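Side-chain contacts in nucleoside kinase (Methanococcus jannaschii, PDB 2C4E), which transfers phosphate from ATP to nucleosides such as inosine, guanosine and cytidine, as a homodimeric, metal-dependent member of the ribokinase (PfkB) family: residues 212-217 / 247-252; 220-225 / 229-234; 48-53 / 285-290; 131-136 / 252-257. One frame throughout, in Å; residues are numbered along the deposited sequence.

Interaction 1. Residues 212-217 / 247-252; sequences IVTKGS and DSYRAG
The side chain of Y249 leaves its helix with CG opposite the backbone N (chi1 179°), which brings one face of the ring against T214, while the R250 chain, bent at chi2 (123°), swings its guanidinium across to the same threonine. T214 CG2 sits over this face, 4.1 Å from the centroid of the Y249 ring and displaced toward the rim, a CH-pi contact. Its OG1 takes a hydrogen bond from R250 NH2 at 3.2 Å; the oxygen lies near the guanidinium plane, and the N-H...O angle is 158°. OG1 also bonds N186, and R250 NH2 forms a salt bridge with D160, which with the bond from NH1 to the carbonyl of G246 fixes the rotation of the guanidinium. A leucine at R250 would probably leave the D160 carboxylate without its cationic mate and T214 OG1 without this donor. I212 CG2 adds an apolar contact at 3.9 Å from Y249 CE2, and the phenol oxygen bonds S220. T214 and N186 bind ATP, whereas R250 is the inferred transition-state stabilizer and D247 the inferred proton acceptor: the active site of the ribokinase fold, between the end of strand 210-214 and the first turns of helix 245-258.

Interaction 2. Residues 220-225 / 229-234; sequences SVIYTK and IEIPCI
A beta hairpin forms one edge of the large sheet, strand 220-223 turning back into strand 228-231, one of the two outermost strands of that sheet within the chain. S220 with I231 and I222 with I229 are antiparallel hydrogen-bonded pairs; V221 with E230 is the non-hydrogen-bonded pair between them. I222 N reaches I229 O at 2.9 Å, and I229 N returns to I222 O at 2.8 Å. S220, I222, I229 and I231 point to one face. There I222 CD1 lies 3.8 Å from I231 CG1, the two side chains meeting at a slant, and the beta carbons of I222 and I229 also touch. I231 CB and CG2 press against the hydroxyl of S220. An alanine in place of I231 would probably open a gap beside I222 CD1, the S220 hydroxyl keeping only the CB contact on this side. On the other face E230, bent at chi2 (-104°), folds its carboxylate back so that OE1 comes 3.9 Å from V221 CB. S220 OG, set against I231 CB by its chi1 of 50°, is hydrogen-bonded to Y249 OH and to a water 2.7 Å away, which also donates to P232 O at 3.1 Å.

Interaction 3. Residues 48-53 / 285-290; sequences TAVGIK and TNLPTW
L287 pushes its forked end against the backbone of helix 44-54, overlapping V50 and G51. CD1 lies 3.6 Å from V50 CG1 and equally close, 3.6 Å, to the amide N of G51, so that it covers the junction between the two residues. CD2 settles beside the bare backbone of G51, 4.0 Å from its CA. The absence of a side chain at G51 permits this approach: a beta carbon modelled there would stand only 3.5 Å from L287 CD2. The nearest pair of alpha carbons, those of G51 and L287, is accordingly just 5.9 Å apart. V50 presents CG1, the branch opposite its backbone N (chi1 174°), and its side chain crosses that of L287 at about a right angle, so the apolar contact is made by single methyls and not along their lengths. No direct hydrogen bond joins the segments. A water spans them instead, donating to G51 O at 3.0 Å and to P288 O at 2.9 Å, giving each carbonyl a polar partner. Just beyond, T289 stands at the N-cap of helix 290-299 and holds the amide of K292 through its hydroxyl, a weak bond. The buried contact lies close to the substrate site, the L287 side chain about 6 Å from that of substrate-binding N47. It fixes the connection between helices 263-277 and 290-299 to helix 44-54. L287 also packs on V277 and P288 on T273 and F276, all of helix 263-277, while T48 and I52 carry helix 44-54 onto strand 7-11 and helix 245-258.

Interaction 4. Residues 131-136 / 252-257; sequences TEIVHI and GFLSAY
From CB, the side chain of L254 runs out of its helix toward strand 133-136, with CG opposite the carbonyl carbon (chi1 -64°), and forks at CG into two methyls that meet different residues. CD1 goes to H135, 3.6 Å from ND1, 3.7 Å from CG and 3.9 Å from CB, approaching the imidazole obliquely while the two side chains cross at about a right angle. CD2 goes to I133, 4.0 Å from its CD1. Y257, about one turn after L254, also offers CD2 at 4.0 Å to that same CD1 of I133, which thus touches both a leucine methyl and a tyrosine ring. H135 turns CG opposite its backbone N (chi1 176°), which carries the ring to the helix side of the strand; its ND1, though flanked by the leucine methyl, is hydrogen-bonded to S158 OG on the adjacent strand. No hydrogen bond links the two segments, and strand and helix run nearly antiparallel at 172°. This is helix-on-sheet packing of the alpha/beta ribokinase fold: strand 131-136 lies between strands 7-11 and 156-159, L254 also touches S158, and Y257 reaches L156, stacks edge-to-face with F182 and meets L263 and C266 of helix 263-277.

Helix 245-258 unites the set: interactions 1 and 4 pack successive parts of it, sharing G252, onto strands of the large sheet. Its earlier turns meet T214, a polar ATP-binding residue, as well as apolar I212; its later turns meet mainly apolar ones. All four contacts are largely buried: interactions 1 and 3 bury every touching residue, whereas interaction 2 has an exposed E230 and interaction 4 a partly exposed Y257. Interaction 2, at the sheet edge, alone rests on paired backbone bonds. It joins interaction 1 through S220 OG and Y249 OH, 2.7 Å apart, and interaction 4 through I222 against F253. Interaction 3, apolar and water-bridged, touches the same helix: T48 packs on A251 and I52 on S255.

Interaction 1. Residues 212-217 / 247-252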
loop_
_atom_site.group_PDB
_atom_site.type_symbol
_atom_site.label_atom_id
_atom_site.label_comp_id
_atom_site.label_asym_id
_atom_site.label_seq_id
_atom_site.Cartn_x
_atom_site.Cartn_y
_atom_site.Cartn_z
ATOM N N ILE A 212 4.575 -24.001 23.959
ATOM C CA ILE A 212 4.697 -24.599 22.654
ATOM C C ILE A 212 5.623 -23.719 21.834
ATOM O O ILE A 212 5.316 -22.557 21.533
ATOM C CB ILE A 212 3.334 -24.722 21.963
ATOM C CG1 ILE A 212 2.347 -25.518 22.846
ATOM C CG2 ILE A 212 3.537 -25.378 20.591
ATOM C CD1 ILE A 212 1.424 -24.650 23.694
ATOM N N VAL A 213 6.785 -24.260 21.524
ATOM C CA VAL A 213 7.769 -23.562 20.726
ATOM C C VAL A 213 7.757 -24.151 19.326
ATOM O O VAL A 213 8.061 -25.327 19.126
ATOM C CB VAL A 213 9.182 -23.655 21.343
ATOM C CG1 VAL A 213 10.196 -22.942 20.463
ATOM C CG2 VAL A 213 9.190 -23.093 22.765
ATOM N N THR A 214 7.387 -23.324 18.367
ATOM C CA THR A 214 7.305 -23.744 16.990
ATOM C C THR A 214 8.570 -23.339 16.254
ATOM O O THR A 214 9.111 -22.247 16.458
ATOM C CB THR A 214 6.047 -23.127 16.345
ATOM O OG1 THR A 214 6.028 -21.715 16.603
ATOM C CG2 THR A 214 4.804 -23.618 17.032
ATOM N N LYS A 215 9.045 -24.254 15.413
ATOM C CA LYS A 215 10.294 -24.106 14.680
ATOM C C LYS A 215 10.073 -24.317 13.172
ATOM O O LYS A 215 11.001 -24.629 12.447
ATOM C CB LYS A 215 11.327 -25.105 15.216
ATOM C CG LYS A 215 11.430 -25.171 16.737
ATOM C CD LYS A 215 12.357 -26.288 17.186
ATOM C CE LYS A 215 12.455 -26.360 18.701
ATOM N NZ LYS A 215 13.084 -27.629 19.157
ATOM N N GLY A 216 8.836 -24.141 12.713
ATOM C CA GLY A 216 8.503 -24.261 11.297
ATOM C C GLY A 216 8.846 -25.599 10.653
ATOM O O GLY A 216 8.194 -26.609 10.920
ATOM N N SER A 217 9.859 -25.600 9.791
ATOM C CA SER A 217 10.235 -26.797 9.043
ATOM C C SER A 217 10.967 -27.843 9.902
ATOM O O SER A 217 11.098 -28.997 9.492
ATOM C CB SER A 217 11.129 -26.429 7.858
ATOM O OG SER A 217 12.346 -25.852 8.298
ATOM N N ASP A 247 -0.431 -19.304 12.228
ATOM C CA ASP A 247 -1.797 -19.168 12.740
ATOM C C ASP A 247 -2.549 -20.476 12.578
ATOM O O ASP A 247 -3.347 -20.854 13.449
ATOM C CB ASP A 247 -2.551 -18.040 12.040
ATOM C CG ASP A 247 -1.935 -16.676 12.292
ATOM O OD1 ASP A 247 -1.441 -16.434 13.413
ATOM O OD2 ASP A 247 -1.907 -15.785 11.422
ATOM N N SER A 248 -2.276 -21.183 11.480
ATOM C CA SER A 248 -2.949 -22.446 11.208
ATOM C C SER A 248 -2.531 -23.556 12.165
ATOM O O SER A 248 -3.351 -24.393 12.506
ATOM C CB SER A 248 -2.734 -22.891 9.765
ATOM O OG SER A 248 -1.411 -23.325 9.562
ATOM N N TYR A 249 -1.274 -23.553 12.600
ATOM C CA TYR A 249 -0.811 -24.502 13.601
ATOM C C TYR A 249 -1.572 -24.273 14.899
ATOM O O TYR A 249 -1.992 -25.209 15.538
ATOM C CB TYR A 249 0.681 -24.327 13.876
ATOM C CG TYR A 249 1.247 -25.270 14.929
ATOM C CD1 TYR A 249 1.989 -26.399 14.555
ATOM C CD2 TYR A 249 1.074 -25.028 16.291
ATOM C CE1 TYR A 249 2.501 -27.263 15.500
ATOM C CE2 TYR A 249 1.605 -25.901 17.255
ATOM C CZ TYR A 249 2.325 -27.008 16.845
ATOM O OH TYR A 249 2.860 -27.873 17.788
ATOM N N ARG A 250 -1.697 -23.012 15.309
ATOM C CA ARG A 250 -2.457 -22.679 16.503
ATOM C C ARG A 250 -3.935 -23.058 16.352
ATOM O O ARG A 250 -4.508 -23.628 17.270
ATOM C CB ARG A 250 -2.259 -21.202 16.872
ATOM C CG ARG A 250 -0.865 -20.926 17.450
ATOM C CD ARG A 250 -0.088 -19.884 16.714
ATOM N NE ARG A 250 1.258 -19.654 17.240
ATOM C CZ ARG A 250 2.381 -20.164 16.750
ATOM N NH1 ARG A 250 2.371 -21.005 15.722
ATOM N NH2 ARG A 250 3.546 -19.841 17.310
ATOM N N ALA A 251 -4.524 -22.796 15.188
ATOM C CA ALA A 251 -5.897 -23.192 14.905
ATOM C C ALA A 251 -6.086 -24.693 15.082
ATOM O O ALA A 251 -7.032 -25.133 15.732
ATOM C CB ALA A 251 -6.310 -22.750 13.499
ATOM N N GLY A 252 -5.168 -25.481 14.534
ATOM C CA GLY A 252 -5.242 -26.926 14.635
ATOM C C GLY A 252 -5.055 -27.413 16.056
ATOM O O GLY A 252 -5.807 -28.273 16.530
#

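Interaction 2. Residues 220-225 / 229-234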
loop_
_atom_site.group_PDB
_atom_site.type_symbol
_atom_site.label_atom_id
_atom_site.label_comp_id
_atom_site.label_asym_id
_atom_site.label_seq_id
_atom_site.Cartn_x
_atom_site.Cartn_y
_atom_site.Cartn_z
ATOM N N SER A 220 7.970 -28.718 16.039
ATOM C CA SER A 220 7.640 -27.956 17.234
ATOM C C SER A 220 7.896 -28.819 18.454
ATOM O O SER A 220 8.190 -30.013 18.345
ATOM C CB SER A 220 6.180 -27.482 17.180
ATOM O OG SER A 220 5.323 -28.570 16.873
ATOM N N VAL A 221 7.885 -28.194 19.614
ATOM C CA VAL A 221 8.045 -28.909 20.871
ATOM C C VAL A 221 7.033 -28.370 21.867
ATOM O O VAL A 221 6.826 -27.162 21.962
ATOM C CB VAL A 221 9.479 -28.788 21.435
ATOM C CG1 VAL A 221 9.887 -27.338 21.578
ATOM C CG2 VAL A 221 9.618 -29.529 22.770
ATOM N N ILE A 222 6.393 -29.285 22.590
ATOM C CA ILE A 222 5.485 -28.943 23.658
ATOM C C ILE A 222 6.127 -29.282 24.996
ATOM O O ILE A 222 6.530 -30.420 25.222
ATOM C CB ILE A 222 4.181 -29.751 23.511
ATOM C CG1 ILE A 222 3.562 -29.519 22.128
ATOM C CG2 ILE A 222 3.226 -29.387 24.638
ATOM C CD1 ILE A 222 2.559 -30.596 21.722
ATOM N N TYR A 223 6.209 -28.302 25.886
ATOM C CA TYR A 223 6.732 -28.527 27.227
ATOM C C TYR A 223 5.610 -28.408 28.220
ATOM O O TYR A 223 4.878 -27.427 28.202
ATOM C CB TYR A 223 7.779 -27.473 27.593
ATOM C CG TYR A 223 8.985 -27.465 26.712
ATOM C CD1 TYR A 223 9.089 -26.592 25.634
ATOM C CD2 TYR A 223 10.047 -28.320 26.968
ATOM C CE1 TYR A 223 10.225 -26.577 24.837
ATOM C CE2 TYR A 223 11.176 -28.307 26.184
ATOM C CZ TYR A 223 11.253 -27.441 25.109
ATOM O OH TYR A 223 12.402 -27.442 24.336
ATOM N N THR A 224 5.461 -29.411 29.073
ATOM C CA THR A 224 4.615 -29.307 30.259
ATOM C C THR A 224 5.470 -29.623 31.486
ATOM O O THR A 224 6.652 -29.938 31.362
ATOM C CB THR A 224 3.441 -30.277 30.168
ATOM O OG1 THR A 224 3.926 -31.627 30.187
ATOM C CG2 THR A 224 2.737 -30.163 28.819
ATOM N N LYS A 225 4.879 -29.546 32.671
ATOM C CA LYS A 225 5.603 -29.865 33.902
ATOM C C LYS A 225 6.112 -31.297 33.877
ATOM O O LYS A 225 7.226 -31.576 34.312
ATOM C CB LYS A 225 4.705 -29.645 35.122
ATOM C CG LYS A 225 4.462 -28.179 35.452
ATOM C CD LYS A 225 3.678 -28.022 36.747
ATOM C CE LYS A 225 3.275 -26.578 36.988
ATOM N NZ LYS A 225 2.143 -26.463 37.946
ATOM N N ILE A 229 7.454 -32.973 24.614
ATOM C CA ILE A 229 6.892 -33.702 23.485
ATOM C C ILE A 229 7.392 -33.116 22.183
ATOM O O ILE A 229 7.120 -31.966 21.868
ATOM C CB ILE A 229 5.348 -33.619 23.485
ATOM C CG1 ILE A 229 4.786 -34.003 24.858
ATOM C CG2 ILE A 229 4.779 -34.486 22.363
ATOM C CD1 ILE A 229 3.297 -33.712 24.999
ATOM N N GLU A 230 8.098 -33.930 21.407
ATOM C CA GLU A 230 8.613 -33.503 20.121
ATOM C C GLU A 230 7.625 -33.827 19.008
ATOM O O GLU A 230 7.208 -34.974 18.850
ATOM C CB GLU A 230 9.954 -34.182 19.860
ATOM C CG GLU A 230 10.981 -33.839 20.919
ATOM C CD GLU A 230 11.997 -32.831 20.431
ATOM O OE1 GLU A 230 11.567 -31.750 19.986
ATOM O OE2 GLU A 230 13.211 -33.122 20.483
ATOM N N ILE A 231 7.265 -32.806 18.241
ATOM C CA ILE A 231 6.300 -32.918 17.158
ATOM C C ILE A 231 7.045 -32.688 15.859
ATOM O O ILE A 231 7.662 -31.642 15.699
ATOM C CB ILE A 231 5.201 -31.834 17.297
ATOM C CG1 ILE A 231 4.588 -31.837 18.698
ATOM C CG2 ILE A 231 4.142 -32.016 16.221
ATOM C CD1 ILE A 231 3.826 -33.113 19.049
ATOM N N PRO A 232 7.013 -33.640 14.927
ATOM C CA PRO A 232 7.691 -33.423 13.651
ATOM C C PRO A 232 6.929 -32.444 12.773
ATOM O O PRO A 232 5.737 -32.164 12.993
ATOM C CB PRO A 232 7.729 -34.824 13.010
ATOM C CG PRO A 232 7.145 -35.764 14.018
ATOM C CD PRO A 232 6.368 -34.963 14.981
ATOM N N CYS A 233 7.648 -31.886 11.811
ATOM C CA CYS A 233 7.041 -31.153 10.722
ATOM C C CYS A 233 6.378 -32.171 9.799
ATOM O O CYS A 233 6.915 -33.258 9.596
ATOM C CB CYS A 233 8.118 -30.378 9.968
ATOM S SG CYS A 233 7.471 -29.282 8.693
ATOM N N ILE A 234 5.208 -31.830 9.267
ATOM C CA ILE A 234 4.492 -32.694 8.336
ATOM C C ILE A 234 4.731 -32.152 6.934
ATOM O O ILE A 234 4.442 -30.992 6.652
ATOM C CB ILE A 234 2.976 -32.737 8.663
ATOM C CG1 ILE A 234 2.733 -33.376 10.039
ATOM C CG2 ILE A 234 2.205 -33.482 7.575
ATOM C CD1 ILE A 234 2.945 -34.888 10.098
HETATM O O HOH W 1 5.369 -29.369 14.286
#

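Interaction 3. Residues 48-53 / 285-290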
loop_
_atom_site.group_PDB
_atom_site.type_symbol
_atom_site.label_atom_id
_atom_site.label_comp_id
_atom_site.label_asym_id
_atom_site.label_seq_id
_atom_site.Cartn_x
_atom_site.Cartn_y
_atom_site.Cartn_z
ATOM N N THR A 48 -6.836 -17.512 12.564
ATOM C CA THR A 48 -7.007 -18.573 13.543
ATOM C C THR A 48 -8.494 -18.956 13.654
ATOM O O THR A 48 -8.823 -20.128 13.636
ATOM C CB THR A 48 -6.415 -18.156 14.900
ATOM O OG1 THR A 48 -5.030 -17.783 14.764
ATOM C CG2 THR A 48 -6.365 -19.332 15.848
ATOM N N ALA A 49 -9.388 -17.970 13.745
ATOM C CA ALA A 49 -10.825 -18.220 13.874
ATOM C C ALA A 49 -11.373 -18.979 12.697
ATOM O O ALA A 49 -12.191 -19.877 12.867
ATOM C CB ALA A 49 -11.601 -16.916 14.052
ATOM N N VAL A 50 -10.941 -18.601 11.498
ATOM C CA VAL A 50 -11.382 -19.278 10.285
ATOM C C VAL A 50 -10.832 -20.700 10.222
ATOM O O VAL A 50 -11.563 -21.616 9.875
ATOM C CB VAL A 50 -11.027 -18.460 9.015
ATOM C CG1 VAL A 50 -11.354 -19.248 7.734
ATOM C CG2 VAL A 50 -11.782 -17.159 9.006
ATOM N N GLY A 51 -9.561 -20.893 10.572
ATOM C CA GLY A 51 -8.980 -22.232 10.631
ATOM C C GLY A 51 -9.687 -23.138 11.623
ATOM O O GLY A 51 -9.912 -24.324 11.362
ATOM N N ILE A 52 -10.042 -22.579 12.772
ATOM C CA ILE A 52 -10.756 -23.326 13.812
ATOM C C ILE A 52 -12.104 -23.772 13.272
ATOM O O ILE A 52 -12.483 -24.937 13.398
ATOM C CB ILE A 52 -10.910 -22.469 15.082
ATOM C CG1 ILE A 52 -9.549 -22.344 15.786
ATOM C CG2 ILE A 52 -11.950 -23.071 16.011
ATOM C CD1 ILE A 52 -9.488 -21.196 16.773
ATOM N N LYS A 53 -12.810 -22.852 12.624
ATOM C CA LYS A 53 -14.148 -23.137 12.108
ATOM C C LYS A 53 -14.094 -24.192 11.017
ATOM O O LYS A 53 -14.945 -25.061 10.964
ATOM C CB LYS A 53 -14.819 -21.869 11.593
ATOM C CG LYS A 53 -16.287 -22.058 11.205
ATOM C CD LYS A 53 -17.183 -22.370 12.424
ATOM C CE LYS A 53 -18.637 -22.469 12.026
ATOM N NZ LYS A 53 -19.575 -22.437 13.191
ATOM N N THR A 285 -6.675 -19.320 2.447
ATOM C CA THR A 285 -7.117 -19.860 1.169
ATOM C C THR A 285 -7.188 -21.390 1.121
ATOM O O THR A 285 -8.133 -21.929 0.561
ATOM C CB THR A 285 -6.253 -19.301 0.028
ATOM O OG1 THR A 285 -4.867 -19.536 0.301
ATOM C CG2 THR A 285 -6.369 -17.800 -0.016
ATOM N N ASN A 286 -6.223 -22.079 1.735
ATOM C CA ASN A 286 -6.177 -23.545 1.699
ATOM C C ASN A 286 -6.300 -24.160 3.085
ATOM O O ASN A 286 -5.637 -25.152 3.392
ATOM C CB ASN A 286 -4.886 -24.036 1.012
ATOM C CG ASN A 286 -5.009 -25.454 0.454
ATOM O OD1 ASN A 286 -4.122 -26.301 0.654
ATOM N ND2 ASN A 286 -6.101 -25.718 -0.254
ATOM N N LEU A 287 -7.173 -23.582 3.908
ATOM C CA LEU A 287 -7.416 -24.122 5.241
ATOM C C LEU A 287 -8.171 -25.441 5.112
ATOM O O LEU A 287 -9.181 -25.521 4.404
ATOM C CB LEU A 287 -8.181 -23.121 6.113
ATOM C CG LEU A 287 -7.335 -21.955 6.628
ATOM C CD1 LEU A 287 -8.225 -20.867 7.196
ATOM C CD2 LEU A 287 -6.321 -22.383 7.672
ATOM N N PRO A 288 -7.662 -26.498 5.746
ATOM C CA PRO A 288 -8.256 -27.826 5.592
ATOM C C PRO A 288 -9.416 -28.127 6.550
ATOM O O PRO A 288 -9.575 -27.481 7.591
ATOM C CB PRO A 288 -7.080 -28.743 5.906
ATOM C CG PRO A 288 -6.344 -27.998 6.977
ATOM C CD PRO A 288 -6.470 -26.530 6.619
ATOM N N THR A 289 -10.195 -29.140 6.188
ATOM C CA THR A 289 -11.186 -29.718 7.081
ATOM C C THR A 289 -10.520 -30.690 8.039
ATOM O O THR A 289 -9.395 -31.127 7.814
ATOM C CB THR A 289 -12.242 -30.498 6.306
ATOM O OG1 THR A 289 -11.623 -31.573 5.578
ATOM C CG2 THR A 289 -12.918 -29.635 5.250
ATOM N N TRP A 290 -11.260 -31.057 9.076
ATOM C CA TRP A 290 -10.791 -31.987 10.086
ATOM C C TRP A 290 -10.424 -33.343 9.478
ATOM O O TRP A 290 -9.340 -33.869 9.711
ATOM C CB TRP A 290 -11.860 -32.183 11.164
ATOM C CG TRP A 290 -11.384 -33.122 12.202
ATOM C CD1 TRP A 290 -11.704 -34.443 12.326
ATOM C CD2 TRP A 290 -10.444 -32.837 13.236
ATOM N NE1 TRP A 290 -11.036 -34.990 13.396
ATOM C CE2 TRP A 290 -10.254 -34.023 13.971
ATOM C CE3 TRP A 290 -9.767 -31.681 13.645
ATOM C CZ2 TRP A 290 -9.399 -34.094 15.067
ATOM C CZ3 TRP A 290 -8.915 -31.755 14.734
ATOM C CH2 TRP A 290 -8.744 -32.945 15.435
HETATM O O HOH W 2 -8.368 -25.278 9.007
#

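Interaction 4. Residues 131-136 / 252-257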
loop_
_atom_site.group_PDB
_atom_site.type_symbol
_atom_site.label_atom_id
_atom_site.label_comp_id
_atom_site.label_asym_id
_atom_site.label_seq_id
_atom_site.Cartn_x
_atom_site.Cartn_y
_atom_site.Cartn_z
ATOM N N THR A 131 -16.565 -18.907 26.335
ATOM C CA THR A 131 -15.938 -19.964 25.558
ATOM C C THR A 131 -14.944 -20.795 26.371
ATOM O O THR A 131 -14.471 -20.374 27.412
ATOM C CB THR A 131 -15.206 -19.334 24.360
ATOM O OG1 THR A 131 -14.454 -18.188 24.797
ATOM C CG2 THR A 131 -16.213 -18.797 23.352
ATOM N N GLU A 132 -14.625 -21.985 25.879
ATOM C CA GLU A 132 -13.648 -22.838 26.551
ATOM C C GLU A 132 -12.247 -22.251 26.507
ATOM O O GLU A 132 -11.503 -22.409 27.457
ATOM C CB GLU A 132 -13.633 -24.233 25.946
ATOM C CG GLU A 132 -14.769 -25.073 26.503
ATOM C CD GLU A 132 -14.945 -26.410 25.841
ATOM O OE1 GLU A 132 -13.980 -26.926 25.239
ATOM O OE2 GLU A 132 -16.069 -26.949 25.969
ATOM N N ILE A 133 -11.899 -21.641 25.380
ATOM C CA ILE A 133 -10.577 -21.027 25.178
ATOM C C ILE A 133 -10.728 -19.632 24.624
ATOM O O ILE A 133 -11.542 -19.397 23.738
ATOM C CB ILE A 133 -9.697 -21.848 24.210
ATOM C CG1 ILE A 133 -9.570 -23.284 24.703
ATOM C CG2 ILE A 133 -8.336 -21.164 24.059
ATOM C CD1 ILE A 133 -8.680 -24.151 23.836
ATOM N N VAL A 134 -9.973 -18.701 25.184
ATOM C CA VAL A 134 -9.813 -17.377 24.625
ATOM C C VAL A 134 -8.384 -17.323 24.094
ATOM O O VAL A 134 -7.417 -17.385 24.868
ATOM C CB VAL A 134 -10.050 -16.297 25.703
ATOM C CG1 VAL A 134 -9.688 -14.939 25.189
ATOM C CG2 VAL A 134 -11.507 -16.350 26.170
ATOM N N HIS A 135 -8.248 -17.217 22.775
ATOM C CA HIS A 135 -6.947 -17.149 22.139
ATOM C C HIS A 135 -6.655 -15.713 21.744
ATOM O O HIS A 135 -7.447 -15.089 21.033
ATOM C CB HIS A 135 -6.886 -18.041 20.906
ATOM C CG HIS A 135 -5.598 -17.921 20.169
ATOM N ND1 HIS A 135 -4.407 -18.384 20.678
ATOM C CD2 HIS A 135 -5.306 -17.347 18.977
ATOM C CE1 HIS A 135 -3.433 -18.086 19.837
ATOM N NE2 HIS A 135 -3.954 -17.482 18.785
ATOM N N ILE A 136 -5.512 -15.227 22.217
ATOM C CA ILE A 136 -5.095 -13.843 22.123
ATOM C C ILE A 136 -3.916 -13.783 21.175
ATOM O O ILE A 136 -2.816 -14.211 21.496
ATOM C CB ILE A 136 -4.706 -13.310 23.493
ATOM C CG1 ILE A 136 -5.932 -13.357 24.397
ATOM C CG2 ILE A 136 -4.174 -11.868 23.349
ATOM C CD1 ILE A 136 -5.659 -13.067 25.867
ATOM N N GLY A 252 -5.168 -25.481 14.534
ATOM C CA GLY A 252 -5.242 -26.926 14.635
ATOM C C GLY A 252 -5.055 -27.413 16.056
ATOM O O GLY A 252 -5.807 -28.273 16.530
ATOM N N PHE A 253 -4.053 -26.852 16.739
ATOM C CA PHE A 253 -3.714 -27.256 18.100
ATOM C C PHE A 253 -4.898 -27.025 19.042
ATOM O O PHE A 253 -5.288 -27.887 19.796
ATOM C CB PHE A 253 -2.505 -26.459 18.576
ATOM C CG PHE A 253 -1.910 -26.956 19.856
ATOM C CD1 PHE A 253 -0.720 -27.661 19.836
ATOM C CD2 PHE A 253 -2.512 -26.694 21.080
ATOM C CE1 PHE A 253 -0.166 -28.133 21.000
ATOM C CE2 PHE A 253 -1.945 -27.169 22.254
ATOM C CZ PHE A 253 -0.756 -27.882 22.197
ATOM N N LEU A 254 -5.444 -25.819 18.995
ATOM C CA LEU A 254 -6.544 -25.433 19.878
ATOM C C LEU A 254 -7.847 -26.158 19.518
ATOM O O LEU A 254 -8.628 -26.506 20.399
ATOM C CB LEU A 254 -6.747 -23.924 19.801
ATOM C CG LEU A 254 -5.557 -23.109 20.302
ATOM C CD1 LEU A 254 -5.807 -21.638 20.036
ATOM C CD2 LEU A 254 -5.337 -23.348 21.788
ATOM N N SER A 255 -8.069 -26.411 18.236
ATOM C CA SER A 255 -9.248 -27.164 17.809
ATOM C C SER A 255 -9.202 -28.591 18.351
ATOM O O SER A 255 -10.193 -29.121 18.864
ATOM C CB SER A 255 -9.375 -27.184 16.282
ATOM O OG SER A 255 -9.638 -25.883 15.766
ATOM N N ALA A 256 -8.035 -29.215 18.217
ATOM C CA ALA A 256 -7.805 -30.549 18.749
ATOM C C ALA A 256 -7.981 -30.559 20.249
ATOM O O ALA A 256 -8.547 -31.495 20.815
ATOM C CB ALA A 256 -6.434 -31.029 18.384
ATOM N N TYR A 257 -7.525 -29.503 20.915
ATOM C CA TYR A 257 -7.674 -29.458 22.352
ATOM C C TYR A 257 -9.143 -29.449 22.762
ATOM O O TYR A 257 -9.557 -30.239 23.642
ATOM C CB TYR A 257 -6.915 -28.278 22.964
ATOM C CG TYR A 257 -6.909 -28.378 24.453
ATOM C CD1 TYR A 257 -5.936 -29.115 25.100
ATOM C CD2 TYR A 257 -7.911 -27.792 25.216
ATOM C CE1 TYR A 257 -5.935 -29.243 26.485
ATOM C CE2 TYR A 257 -7.913 -27.903 26.587
ATOM C CZ TYR A 257 -6.926 -28.636 27.214
ATOM O OH TYR A 257 -6.927 -28.761 28.592
#